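Local coordinates for protein polyketide synthase PksL (Bacillus subtilis, PDB 5E1V) that probably dehydrates beta-hydroxyacyl intermediates during bacillaene assembly, as the monomeric dehydratase domain of a split trans-AT polyketide synthase module, at residues I37-F42 with F186-T191. Sequence-based numbering, arbitrary orientation.
Sequences IIYQIF and FMFHPT
Phe188 drives the edge of its ring into one face of Tyr39, a T-shaped pair with centroids 5.0 Å apart and planes at 67°. CE2, with CD2 beside it, makes the contact, standing 3.7 Å from Tyr39 CG, over the face but off-centre toward the rim. Met187 closes the same buried side. Its SD lies over the face of the Tyr39-Gln40 peptide, 3.4 Å from Tyr39 O, and the bend at its last torsion (chi3 68°) turns CE back onto Tyr39 CB at 4.0 Å. Phe223 adds a second edge-to-face partner to Phe188, and Met111 of strand 104-112 packs against Tyr39. The segment 37-42 belongs to helix 34-44 in the first of the two hotdog-type halves of a polyketide synthase dehydratase; 186-189 is the loop of the other half that runs into helix 190-203, where His189 is the N-cap and its ND1 accepts from Thr191 N at 3.2 Å. No hydrogen bond joins the two segments; Asp36, one turn before Gln40, instead accepts from Met187 N and Phe188 N through OD1. At the partly exposed side apolar packing thins and hydrogen bonds position the Gln40 amide. Its side chain and that of Met187 lie alongside, pointing opposite ways, Gln40 CD 4.2 Å from Met187 CG; Gln40 NE2 sits 3.6 Å from Phe186 CA while bonding to Gly185 O and Asp36 OD2, and Arg43 NH2 holds OE1.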
# COMPACT_ATOMS: atom_id res chain seq x y z
N ILE A 37 2.59 0.27 -8.60
CA ILE A 37 2.12 0.54 -9.93
C ILE A 37 2.73 1.86 -10.49
O ILE A 37 3.39 1.86 -11.56
CB ILE A 37 0.59 0.46 -10.02
CG1 ILE A 37 0.11 -0.99 -9.91
CG2 ILE A 37 0.10 1.15 -11.28
CD1 ILE A 37 -1.29 -1.13 -9.44
N ILE A 38 2.55 2.94 -9.75
CA ILE A 38 2.94 4.23 -10.23
C ILE A 38 4.48 4.39 -10.36
O ILE A 38 4.94 4.81 -11.41
CB ILE A 38 2.35 5.35 -9.38
CG1 ILE A 38 0.84 5.32 -9.49
CG2 ILE A 38 2.81 6.72 -9.95
CD1 ILE A 38 0.19 6.16 -8.41
N TYR A 39 5.25 3.90 -9.37
CA TYR A 39 6.70 4.06 -9.38
C TYR A 39 7.29 3.18 -10.49
O TYR A 39 8.31 3.59 -11.11
CB TYR A 39 7.31 3.73 -8.02
CG TYR A 39 7.34 4.90 -7.05
CD1 TYR A 39 6.30 5.17 -6.18
CD2 TYR A 39 8.40 5.81 -7.06
CE1 TYR A 39 6.30 6.30 -5.38
CE2 TYR A 39 8.40 6.88 -6.21
CZ TYR A 39 7.33 7.11 -5.37
OH TYR A 39 7.36 8.19 -4.50
N GLN A 40 6.65 2.02 -10.78
CA GLN A 40 7.11 1.19 -11.96
C GLN A 40 7.07 1.95 -13.26
O GLN A 40 7.97 1.79 -14.08
CB GLN A 40 6.34 -0.12 -12.12
CG GLN A 40 6.54 -1.01 -10.94
CD GLN A 40 7.58 -2.10 -11.08
OE1 GLN A 40 8.32 -2.17 -12.07
NE2 GLN A 40 7.51 -3.05 -10.14
N ILE A 41 5.98 2.68 -13.49
CA ILE A 41 5.75 3.44 -14.66
C ILE A 41 6.87 4.52 -14.84
O ILE A 41 7.47 4.68 -15.91
CB ILE A 41 4.36 4.08 -14.62
CG1 ILE A 41 3.30 2.98 -14.82
CG2 ILE A 41 4.19 5.08 -15.75
CD1 ILE A 41 1.97 3.43 -14.37
N PHE A 42 7.12 5.28 -13.80
CA PHE A 42 8.16 6.33 -13.91
C PHE A 42 9.54 5.76 -14.06
O PHE A 42 10.41 6.34 -14.78
CB PHE A 42 8.05 7.18 -12.68
CG PHE A 42 6.95 8.23 -12.82
CD1 PHE A 42 7.20 9.45 -13.40
CD2 PHE A 42 5.64 7.92 -12.45
CE1 PHE A 42 6.18 10.38 -13.47
CE2 PHE A 42 4.60 8.80 -12.63
CZ PHE A 42 4.88 10.03 -13.13
N PHE A 186 9.87 -5.95 -8.08
CA PHE A 186 9.07 -4.91 -7.42
C PHE A 186 9.87 -3.71 -6.89
O PHE A 186 11.11 -3.79 -6.64
CB PHE A 186 8.31 -5.62 -6.26
CG PHE A 186 7.26 -6.47 -6.76
CD1 PHE A 186 7.52 -7.79 -7.04
CD2 PHE A 186 5.96 -5.97 -7.00
CE1 PHE A 186 6.56 -8.61 -7.62
CE2 PHE A 186 4.99 -6.75 -7.54
CZ PHE A 186 5.28 -8.10 -7.85
N MET A 187 9.16 -2.59 -6.68
CA MET A 187 9.82 -1.40 -6.15
C MET A 187 9.33 -1.16 -4.70
O MET A 187 10.10 -0.90 -3.80
CB MET A 187 9.54 -0.22 -7.01
CG MET A 187 10.18 -0.29 -8.36
SD MET A 187 9.97 1.20 -9.32
CE MET A 187 10.97 2.29 -8.39
N PHE A 188 8.01 -1.19 -4.52
CA PHE A 188 7.41 -1.08 -3.20
C PHE A 188 6.39 -2.19 -3.07
O PHE A 188 5.18 -2.02 -3.41
CB PHE A 188 6.85 0.38 -3.06
CG PHE A 188 7.94 1.37 -3.22
CD1 PHE A 188 8.81 1.54 -2.15
CD2 PHE A 188 8.12 2.14 -4.38
CE1 PHE A 188 9.91 2.40 -2.27
CE2 PHE A 188 9.22 2.97 -4.49
CZ PHE A 188 10.13 3.08 -3.42
N HIS A 189 6.91 -3.37 -2.61
CA HIS A 189 6.13 -4.54 -2.73
C HIS A 189 4.77 -4.40 -2.09
O HIS A 189 4.69 -4.22 -0.88
CB HIS A 189 6.84 -5.76 -2.11
CG HIS A 189 6.38 -7.05 -2.71
ND1 HIS A 189 5.20 -7.64 -2.37
CD2 HIS A 189 7.01 -7.92 -3.54
CE1 HIS A 189 5.06 -8.76 -3.03
NE2 HIS A 189 6.14 -8.94 -3.77
N PRO A 190 3.67 -4.54 -2.87
CA PRO A 190 2.32 -4.51 -2.21
C PRO A 190 2.04 -5.35 -0.99
O PRO A 190 1.40 -4.90 -0.14
CB PRO A 190 1.39 -4.85 -3.32
CG PRO A 190 2.13 -4.29 -4.57
CD PRO A 190 3.50 -4.75 -4.33
N THR A 191 2.62 -6.51 -0.83
CA THR A 191 2.51 -7.26 0.42
C THR A 191 3.17 -6.62 1.63
O THR A 191 2.65 -6.60 2.76
CB THR A 191 3.11 -8.68 0.13
OG1 THR A 191 2.29 -9.30 -0.90
CG2 THR A 191 3.00 -9.50 1.28